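Local structure of DegQ (Legionella fallonii, 3PV2) at residues I104-Q109 against L114-I119; I262-L267 against Q319-I324; N414-T419 against Q425-E430. The protein acts as an HtrA-family protease, probably with chaperone activity as well, and assembles into self-compartmentalising particles of twelve subunits. All coordinates share one frame; numbering follows the deposited sequence.

Contact 1: I104-Q109 against L114-I119; sequences ITVTLQ and LKARLI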
loop_
_atom_site.group_PDB
_atom_site.type_symbol
_atom_site.label_atom_id
_atom_site.label_comp_id
_atom_site.label_asym_id
_atom_site.label_seq_id
_atom_site.Cartn_x
_atom_site.Cartn_y
_atom_site.Cartn_z
ATOM N N ILE B 104 -19.803 -30.609 -29.081
ATOM C CA ILE B 104 -20.225 -29.580 -29.985
ATOM C C ILE B 104 -21.615 -29.835 -30.514
ATOM O O ILE B 104 -21.863 -30.826 -31.214
ATOM C CB ILE B 104 -19.325 -29.490 -31.225
ATOM C CG1 ILE B 104 -17.835 -29.612 -30.852
ATOM C CG2 ILE B 104 -19.588 -28.180 -31.944
ATOM C CD1 ILE B 104 -16.931 -29.788 -32.026
ATOM N N THR B 105 -22.485 -28.876 -30.255
ATOM C CA THR B 105 -23.881 -28.979 -30.596
ATOM C C THR B 105 -24.254 -27.830 -31.535
ATOM O O THR B 105 -24.008 -26.632 -31.262
ATOM C CB THR B 105 -24.740 -29.014 -29.312
ATOM O OG1 THR B 105 -24.213 -29.998 -28.431
ATOM C CG2 THR B 105 -26.147 -29.370 -29.605
ATOM N N VAL B 106 -24.854 -28.209 -32.660
ATOM C CA VAL B 106 -25.254 -27.244 -33.654
ATOM C C VAL B 106 -26.746 -27.018 -33.574
ATOM O O VAL B 106 -27.489 -27.980 -33.530
ATOM C CB VAL B 106 -24.802 -27.736 -35.039
ATOM C CG1 VAL B 106 -25.512 -27.010 -36.138
ATOM C CG2 VAL B 106 -23.264 -27.573 -35.158
ATOM N N THR B 107 -27.185 -25.758 -33.568
ATOM C CA THR B 107 -28.610 -25.413 -33.652
ATOM C C THR B 107 -28.980 -24.697 -34.937
ATOM O O THR B 107 -28.407 -23.665 -35.273
ATOM C CB THR B 107 -29.048 -24.506 -32.487
ATOM O OG1 THR B 107 -28.635 -25.082 -31.243
ATOM C CG2 THR B 107 -30.614 -24.269 -32.488
ATOM N N LEU B 108 -29.969 -25.201 -35.625
ATOM C CA LEU B 108 -30.419 -24.640 -36.869
ATOM C C LEU B 108 -31.491 -23.628 -36.600
ATOM O O LEU B 108 -32.121 -23.622 -35.564
ATOM C CB LEU B 108 -31.063 -25.721 -37.758
ATOM C CG LEU B 108 -30.290 -26.984 -38.067
ATOM C CD1 LEU B 108 -31.050 -27.887 -39.078
ATOM C CD2 LEU B 108 -28.883 -26.679 -38.587
ATOM N N GLN B 109 -31.780 -22.845 -37.607
ATOM C CA GLN B 109 -32.790 -21.853 -37.493
ATOM C C GLN B 109 -34.139 -22.497 -37.220
ATOM O O GLN B 109 -34.885 -22.001 -36.416
ATOM C CB GLN B 109 -32.825 -21.088 -38.786
ATOM C CG GLN B 109 -33.874 -20.066 -38.863
ATOM C CD GLN B 109 -34.319 -19.888 -40.277
ATOM O OE1 GLN B 109 -34.070 -18.842 -40.895
ATOM N NE2 GLN B 109 -34.960 -20.929 -40.822
ATOM N N LEU B 114 -28.422 -30.423 -33.091
ATOM C CA LEU B 114 -27.720 -31.611 -33.611
ATOM C C LEU B 114 -26.344 -31.790 -33.015
ATOM O O LEU B 114 -25.587 -30.815 -32.837
ATOM C CB LEU B 114 -27.595 -31.539 -35.127
ATOM C CG LEU B 114 -28.963 -31.470 -35.796
ATOM C CD1 LEU B 114 -28.842 -30.900 -37.174
ATOM C CD2 LEU B 114 -29.666 -32.889 -35.794
ATOM N N LYS B 115 -26.001 -33.043 -32.705
ATOM C CA LYS B 115 -24.654 -33.390 -32.296
ATOM C C LYS B 115 -23.728 -33.237 -33.515
ATOM O O LYS B 115 -24.040 -33.692 -34.595
ATOM C CB LYS B 115 -24.678 -34.818 -31.808
ATOM C CG LYS B 115 -23.412 -35.349 -31.194
ATOM C CD LYS B 115 -23.711 -36.686 -30.468
ATOM C CE LYS B 115 -22.504 -37.589 -30.517
ATOM N NZ LYS B 115 -21.248 -36.769 -30.321
ATOM N N ALA B 116 -22.593 -32.566 -33.372
ATOM C CA ALA B 116 -21.780 -32.275 -34.533
ATOM C C ALA B 116 -20.486 -32.991 -34.382
ATOM O O ALA B 116 -19.952 -33.083 -33.288
ATOM C CB ALA B 116 -21.545 -30.804 -34.664
ATOM N N ARG B 117 -19.930 -33.419 -35.489
ATOM C CA ARG B 117 -18.631 -34.060 -35.434
ATOM C C ARG B 117 -17.540 -33.139 -36.003
ATOM O O ARG B 117 -17.754 -32.506 -37.005
ATOM C CB ARG B 117 -18.760 -35.340 -36.235
ATOM C CG ARG B 117 -17.571 -36.231 -36.189
ATOM C CD ARG B 117 -18.024 -37.729 -36.544
ATOM N NE ARG B 117 -18.380 -37.913 -37.964
ATOM C CZ ARG B 117 -17.520 -37.790 -38.994
ATOM N NH1 ARG B 117 -16.229 -37.470 -38.804
ATOM N NH2 ARG B 117 -17.955 -37.976 -40.245
ATOM N N LEU B 118 -16.359 -33.127 -35.403
ATOM C CA LEU B 118 -15.241 -32.368 -35.951
ATOM C C LEU B 118 -14.555 -33.151 -37.067
ATOM O O LEU B 118 -14.040 -34.233 -36.831
ATOM C CB LEU B 118 -14.221 -32.078 -34.853
ATOM C CG LEU B 118 -13.257 -30.893 -34.890
ATOM C CD1 LEU B 118 -11.872 -31.386 -34.526
ATOM C CD2 LEU B 118 -13.222 -30.080 -36.202
ATOM N N ILE B 119 -14.528 -32.601 -38.275
ATOM C CA ILE B 119 -13.811 -33.239 -39.351
ATOM C C ILE B 119 -12.368 -32.890 -39.194
ATOM O O ILE B 119 -11.540 -33.737 -39.309
ATOM C CB ILE B 119 -14.353 -32.841 -40.703
ATOM C CG1 ILE B 119 -15.793 -33.297 -40.796
ATOM C CG2 ILE B 119 -13.594 -33.494 -41.827
ATOM C CD1 ILE B 119 -16.253 -33.315 -42.167
HETATM O O HOH W 1 -20.581 -33.439 -30.519
#
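L114 N and V106 O form one of the two shortest bonds between the strands, 2.7 Å and nearly straight at 174°; V106 N returns the pairing to L114 O, also at 2.7 Å. These reciprocal bonds make V106 and L114 a hydrogen-bonded antiparallel pair in the hairpin of strands 101-107 and 113-122, part of the first six-stranded barrel of the trypsin-like fold. T105 and K115 follow as a non-hydrogen-bonded pair, where T105 CA lies 3.4 Å from L114 O in a CA-H...O contact. Beyond them the strands part. A116 N still reaches I104 O at 2.9 Å, but the return bond is replaced by a water, which accepts from I104 N at 3.3 Å and donates to A116 O at 2.9 Å. R117 and I119 then pair with strand 127-131, while T105 and T107 bond to A36 and N34 of strand 32-40, which closes the barrel.

V106 and L114 share one face of the sheet; T105 and K115 lie on the other, where both pack on R401 of a neighbouring subunit. L108 crosses L114 obliquely, CD1 against CD1 at 4.2 Å, and L114 also rests on I132 and A134. With CG1 of V106 anti to the backbone N (chi1 163°), the other methyl, CG2, is set beside that nitrogen and meets A116 CB at 3.7 Å.

Contact 2: I262-L267 against Q319-I324; sequences IFVQHL and QVKTTI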
loop_
_atom_site.group_PDB
_atom_site.type_symbol
_atom_site.label_atom_id
_atom_site.label_comp_id
_atom_site.label_asym_id
_atom_site.label_seq_id
_atom_site.Cartn_x
_atom_site.Cartn_y
_atom_site.Cartn_z
ATOM N N ILE B 262 10.686 -19.984 -51.206
ATOM C CA ILE B 262 10.805 -18.618 -51.772
ATOM C C ILE B 262 9.992 -17.543 -51.063
ATOM O O ILE B 262 8.810 -17.757 -50.771
ATOM C CB ILE B 262 10.246 -18.577 -53.150
ATOM C CG1 ILE B 262 8.737 -18.824 -53.067
ATOM C CG2 ILE B 262 10.916 -19.635 -53.994
ATOM C CD1 ILE B 262 7.991 -18.274 -54.210
ATOM N N PHE B 263 10.588 -16.371 -50.885
ATOM C CA PHE B 263 9.882 -15.270 -50.346
ATOM C C PHE B 263 9.412 -14.403 -51.485
ATOM O O PHE B 263 10.153 -14.181 -52.462
ATOM C CB PHE B 263 10.848 -14.473 -49.486
ATOM C CG PHE B 263 11.104 -15.047 -48.109
ATOM C CD1 PHE B 263 11.605 -16.349 -47.942
ATOM C CD2 PHE B 263 10.964 -14.212 -46.971
ATOM C CE1 PHE B 263 11.911 -16.853 -46.648
ATOM C CE2 PHE B 263 11.255 -14.700 -45.669
ATOM C CZ PHE B 263 11.729 -16.012 -45.505
ATOM N N VAL B 264 8.215 -13.835 -51.359
ATOM C CA VAL B 264 7.729 -12.911 -52.316
ATOM C C VAL B 264 7.422 -11.563 -51.618
ATOM O O VAL B 264 7.372 -11.485 -50.406
ATOM C CB VAL B 264 6.548 -13.434 -53.056
ATOM C CG1 VAL B 264 6.961 -14.592 -53.975
ATOM C CG2 VAL B 264 5.417 -13.777 -52.083
ATOM N N GLN B 265 7.323 -10.502 -52.389
ATOM C CA GLN B 265 6.885 -9.240 -51.894
ATOM C C GLN B 265 5.937 -8.663 -52.955
ATOM O O GLN B 265 5.950 -9.094 -54.099
ATOM C CB GLN B 265 8.031 -8.303 -51.671
ATOM C CG GLN B 265 8.642 -7.643 -52.868
ATOM C CD GLN B 265 9.931 -6.882 -52.497
ATOM O OE1 GLN B 265 10.944 -7.514 -52.505
ATOM N NE2 GLN B 265 9.886 -5.567 -52.149
ATOM N N HIS B 266 5.178 -7.675 -52.528
ATOM C CA HIS B 266 4.201 -6.965 -53.366
ATOM C C HIS B 266 4.934 -6.189 -54.428
ATOM O O HIS B 266 5.932 -5.484 -54.139
ATOM C CB HIS B 266 3.336 -6.005 -52.485
ATOM C CG HIS B 266 2.233 -5.318 -53.241
ATOM N ND1 HIS B 266 1.096 -5.982 -53.681
ATOM C CD2 HIS B 266 2.095 -4.020 -53.639
ATOM C CE1 HIS B 266 0.318 -5.119 -54.335
ATOM N NE2 HIS B 266 0.901 -3.928 -54.326
ATOM N N LEU B 267 4.483 -6.313 -55.665
ATOM C CA LEU B 267 5.070 -5.576 -56.740
ATOM C C LEU B 267 4.217 -4.345 -56.855
ATOM O O LEU B 267 3.077 -4.391 -57.381
ATOM C CB LEU B 267 5.000 -6.430 -58.026
ATOM C CG LEU B 267 5.503 -5.729 -59.289
ATOM C CD1 LEU B 267 6.970 -5.574 -59.220
ATOM C CD2 LEU B 267 5.060 -6.451 -60.645
ATOM N N GLN B 319 -1.438 -13.941 -52.777
ATOM C CA GLN B 319 -1.965 -15.160 -53.401
ATOM C C GLN B 319 -0.944 -16.286 -53.521
ATOM O O GLN B 319 -1.338 -17.428 -53.622
ATOM C CB GLN B 319 -2.563 -14.906 -54.796
ATOM C CG GLN B 319 -3.518 -13.835 -54.868
ATOM C CD GLN B 319 -3.851 -13.474 -56.313
ATOM O OE1 GLN B 319 -2.984 -13.112 -57.102
ATOM N NE2 GLN B 319 -5.121 -13.591 -56.667
ATOM N N VAL B 320 0.352 -15.995 -53.472
ATOM C CA VAL B 320 1.320 -17.034 -53.691
ATOM C C VAL B 320 1.324 -17.937 -52.483
ATOM O O VAL B 320 1.304 -19.175 -52.585
ATOM C CB VAL B 320 2.687 -16.440 -53.926
ATOM C CG1 VAL B 320 3.801 -17.503 -53.785
ATOM C CG2 VAL B 320 2.715 -15.737 -55.261
ATOM N N LYS B 321 1.249 -17.300 -51.332
ATOM C CA LYS B 321 1.428 -17.959 -50.025
ATOM C C LYS B 321 0.219 -18.848 -49.815
ATOM O O LYS B 321 0.310 -20.082 -49.609
ATOM C CB LYS B 321 1.543 -16.867 -48.969
ATOM C CG LYS B 321 2.078 -15.487 -49.614
ATOM C CD LYS B 321 2.522 -14.379 -48.596
ATOM C CE LYS B 321 3.949 -14.596 -48.030
ATOM N NZ LYS B 321 4.607 -13.311 -47.514
ATOM N N THR B 322 -0.926 -18.213 -49.990
ATOM C CA THR B 322 -2.167 -18.885 -50.156
ATOM C C THR B 322 -2.133 -20.053 -51.150
ATOM O O THR B 322 -2.323 -21.194 -50.735
ATOM C CB THR B 322 -3.226 -17.825 -50.514
ATOM O OG1 THR B 322 -3.412 -16.973 -49.358
ATOM C CG2 THR B 322 -4.548 -18.456 -50.982
ATOM N N THR B 323 -1.925 -19.809 -52.437
ATOM C CA THR B 323 -2.031 -20.892 -53.420
ATOM C C THR B 323 -1.061 -22.051 -53.128
ATOM O O THR B 323 -1.387 -23.207 -53.395
ATOM C CB THR B 323 -1.736 -20.424 -54.840
ATOM O OG1 THR B 323 -2.581 -19.322 -55.177
ATOM C CG2 THR B 323 -1.929 -21.560 -55.841
ATOM N N ILE B 324 0.103 -21.763 -52.562
ATOM C CA ILE B 324 1.133 -22.802 -52.391
ATOM C C ILE B 324 1.033 -23.535 -51.049
ATOM O O ILE B 324 1.169 -24.757 -50.982
ATOM C CB ILE B 324 2.554 -22.216 -52.466
ATOM C CG1 ILE B 324 2.973 -21.965 -53.912
ATOM C CG2 ILE B 324 3.565 -23.166 -51.871
ATOM C CD1 ILE B 324 4.301 -21.210 -54.001
HETATM O O HOH W 2 6.936 -14.857 -48.693
HETATM O O HOH W 3 6.971 -12.345 -47.143
#
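The two flat peptide groups that flank V264 each present one edge atom to a water, V264 N-H on the first and V264 O on the second, and both waters lead on to K321 NZ. Each bridge has one weak bond: K321 NZ to the first water, and the second water to V264 O. Strand 262-266 and helix 318-325 are the two walls of the groove that, in PDZ domains of this family, takes up peptide segments by strand addition. The axes of strand 262-266 and of the helical segment 319-324 come within 9.4 Å and run at 140° to each other, closer to antiparallel than to perpendicular, and no direct hydrogen bond joins them.

The shared floor is apolar. V264 points at the helix and lays CG2 against V320 CB at 4.2 Å, on the helix turn that faces the strand. I262 reaches the same valine from two residues earlier in the strand: its chain is extended beyond CG1 (chi2 156°), which carries CD1 to 4.3 Å from V320 CG1. Both strand residues also lie on I306, and V320 packs on A284 and I309, placing the contact over the sheet of the domain. The aliphatic part of the K321 side chain lies alongside V264, with CE 4.4 Å from V264 CG2.

F263 pairs through its backbone with strand 284-289, whereas V264 N donates a hydrogen bond to the first water at 3.1 Å. The waters thus engage the V264 N-H and carbonyl, the groups that an added peptide strand would be expected to pair with. K321 NZ donates to the second water at 2.6 Å. Within the helix, T323 N and T323 OG1, each 2.7 Å from Q319 O, approach that carbonyl from opposite faces of its plane.

Contact 3: N414-T419 against Q425-E430; sequences NKKPVT and QTIAQE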
loop_
_atom_site.group_PDB
_atom_site.type_symbol
_atom_site.label_atom_id
_atom_site.label_comp_id
_atom_site.label_asym_id
_atom_site.label_seq_id
_atom_site.Cartn_x
_atom_site.Cartn_y
_atom_site.Cartn_z
ATOM N N ASN B 414 40.046 -30.549 -36.255
ATOM C CA ASN B 414 40.829 -31.808 -36.384
ATOM C C ASN B 414 42.308 -31.536 -36.318
ATOM O O ASN B 414 43.068 -32.024 -37.138
ATOM C CB ASN B 414 40.489 -32.517 -37.673
ATOM C CG ASN B 414 38.990 -32.981 -37.730
ATOM O OD1 ASN B 414 38.342 -33.119 -36.689
ATOM N ND2 ASN B 414 38.457 -33.197 -38.949
ATOM N N LYS B 415 42.692 -30.723 -35.333
ATOM C CA LYS B 415 44.066 -30.396 -35.025
ATOM C C LYS B 415 44.739 -29.591 -36.074
ATOM O O LYS B 415 45.939 -29.571 -36.111
ATOM C CB LYS B 415 44.945 -31.654 -34.816
ATOM C CG LYS B 415 44.326 -32.753 -34.072
ATOM C CD LYS B 415 43.844 -32.237 -32.763
ATOM C CE LYS B 415 44.856 -32.321 -31.650
ATOM N NZ LYS B 415 44.455 -31.318 -30.612
ATOM N N LYS B 416 44.015 -28.918 -36.936
ATOM C CA LYS B 416 44.672 -28.067 -37.914
ATOM C C LYS B 416 44.171 -26.649 -37.692
ATOM O O LYS B 416 42.982 -26.469 -37.373
ATOM C CB LYS B 416 44.285 -28.547 -39.316
ATOM C CG LYS B 416 44.878 -29.911 -39.725
ATOM C CD LYS B 416 44.147 -30.499 -41.031
ATOM C CE LYS B 416 44.124 -32.059 -40.990
ATOM N NZ LYS B 416 43.150 -32.714 -40.019
ATOM N N PRO B 417 45.032 -25.647 -37.938
ATOM C CA PRO B 417 44.613 -24.251 -37.883
ATOM C C PRO B 417 43.552 -23.962 -38.903
ATOM O O PRO B 417 43.528 -24.513 -39.960
ATOM C CB PRO B 417 45.895 -23.438 -38.158
ATOM C CG PRO B 417 46.765 -24.384 -38.976
ATOM C CD PRO B 417 46.404 -25.809 -38.461
ATOM N N VAL B 418 42.692 -23.017 -38.539
ATOM C CA VAL B 418 41.603 -22.491 -39.345
ATOM C C VAL B 418 41.798 -21.089 -39.586
ATOM O O VAL B 418 41.958 -20.332 -38.618
ATOM C CB VAL B 418 40.347 -22.629 -38.493
ATOM C CG1 VAL B 418 39.309 -21.771 -38.956
ATOM C CG2 VAL B 418 39.950 -24.134 -38.495
ATOM N N THR B 419 41.795 -20.667 -40.855
ATOM C CA THR B 419 41.961 -19.291 -41.186
ATOM C C THR B 419 40.677 -18.639 -41.691
ATOM O O THR B 419 40.241 -17.647 -41.177
ATOM C CB THR B 419 43.034 -19.148 -42.266
ATOM O OG1 THR B 419 42.771 -20.092 -43.311
ATOM C CG2 THR B 419 44.427 -19.484 -41.647
ATOM N N GLN B 425 35.409 -25.370 -43.669
ATOM C CA GLN B 425 34.508 -26.227 -44.431
ATOM C C GLN B 425 35.276 -27.380 -45.090
ATOM O O GLN B 425 34.808 -28.488 -45.158
ATOM C CB GLN B 425 33.789 -25.414 -45.526
ATOM C CG GLN B 425 32.648 -24.546 -44.974
ATOM C CD GLN B 425 32.152 -23.425 -45.944
ATOM O OE1 GLN B 425 32.880 -22.961 -46.812
ATOM N NE2 GLN B 425 30.946 -22.950 -45.693
ATOM N N THR B 426 36.487 -27.139 -45.537
ATOM C CA THR B 426 37.268 -28.194 -46.152
ATOM C C THR B 426 37.614 -29.219 -45.048
ATOM O O THR B 426 37.428 -30.403 -45.243
ATOM C CB THR B 426 38.555 -27.569 -46.759
ATOM O OG1 THR B 426 38.202 -26.648 -47.793
ATOM C CG2 THR B 426 39.515 -28.616 -47.348
ATOM N N ILE B 427 38.091 -28.757 -43.890
ATOM C CA ILE B 427 38.426 -29.675 -42.793
ATOM C C ILE B 427 37.249 -30.454 -42.344
ATOM O O ILE B 427 37.351 -31.659 -42.216
ATOM C CB ILE B 427 39.093 -28.950 -41.623
ATOM C CG1 ILE B 427 40.453 -28.462 -42.087
ATOM C CG2 ILE B 427 39.292 -29.869 -40.420
ATOM C CD1 ILE B 427 41.123 -27.300 -41.157
ATOM N N ALA B 428 36.084 -29.822 -42.279
ATOM C CA ALA B 428 34.878 -30.480 -41.866
ATOM C C ALA B 428 34.508 -31.587 -42.829
ATOM O O ALA B 428 33.832 -32.512 -42.422
ATOM C CB ALA B 428 33.711 -29.470 -41.772
ATOM N N GLN B 429 34.982 -31.591 -44.063
ATOM C CA GLN B 429 34.704 -32.747 -44.937
ATOM C C GLN B 429 35.701 -33.892 -44.783
ATOM O O GLN B 429 35.570 -34.863 -45.478
ATOM C CB GLN B 429 34.669 -32.391 -46.415
ATOM C CG GLN B 429 34.183 -31.022 -46.686
ATOM C CD GLN B 429 33.324 -30.915 -47.892
ATOM O OE1 GLN B 429 33.704 -30.260 -48.886
ATOM N NE2 GLN B 429 32.125 -31.518 -47.818
ATOM N N GLU B 430 36.659 -33.794 -43.866
ATOM C CA GLU B 430 37.576 -34.896 -43.601
ATOM C C GLU B 430 36.918 -36.186 -43.073
ATOM O O GLU B 430 37.159 -37.283 -43.679
ATOM C CB GLU B 430 38.678 -34.473 -42.640
ATOM C CG GLU B 430 39.715 -33.489 -43.280
ATOM C CD GLU B 430 40.700 -32.958 -42.223
ATOM O OE1 GLU B 430 40.603 -33.423 -41.034
ATOM O OE2 GLU B 430 41.538 -32.088 -42.588
#
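N414 and E430 lie alongside each other, pointing opposite ways, with amide and carboxylate planes only 30° apart, and the K416 side chain runs toward E430 from the opposite direction. E430 OE1 receives both. N414 ND2 donates to it at 3.0 Å; E430 OE1 lies close to the N414 amide plane, whereas ND2 stands above the carboxylate, 43° out of its plane. K416 NZ makes a salt bridge to the same oxygen at 2.8 Å, on its syn side and nearer the plane. The lysine bends at its third and fourth torsions, which brings its ammonium back over its own segment to N414 O at 3.0 Å. One ammonium group thereby ties the carboxylate to the turn, and the positive charge probably helps keep E430 ionised at this exposed edge.

The other end of the N414 amide is held separately: OD1 accepts from K431 NZ and from L436 N, fixing which way the amide is flipped and leaving ND2 directed at E430.

Beneath these polar groups I427 packs between the helix and the 414-418 segment. Its two branches diverge: CG2, anti to the backbone N, lies 3.7 Å from N414 ND2, while CG1 stands beside the backbone N of I427 (chi1 -67°) and carries CD1 to K416 CB at 3.9 Å. The same CD1 lies 4.3 Å from V418 CG2, and both I427 and V418 pack on A413. E430 is placed just past the last helical turn, where its N-H bonds to I427 O at 2.8 Å.

Strands 409-413 and 416-417, joined by the tight turn at N414 and K415, form a beta hairpin followed by helix 421-428, which packs back across it, as expected for a PDZ domain.

The three contacts follow one another along the chain, each in its own domain: contact 1 in the first protease barrel, one of the two between which trypsin-like proteases usually place their active site, contact 2 in the first PDZ domain and contact 3 in the second. Contact 2 lies between the others, its centre 36 Å from contact 1 and 40 Å from contact 3, while contacts 1 and 3 are 64 Å apart on opposite sides of the chain's centre. None touches another; contacts 1 and 2 keep nearest atoms about 19 Å apart. Helices 318-325 and 421-428 correspond, but contact 2 samples the face toward the probable peptide groove, contact 3 that toward the preceding hairpin.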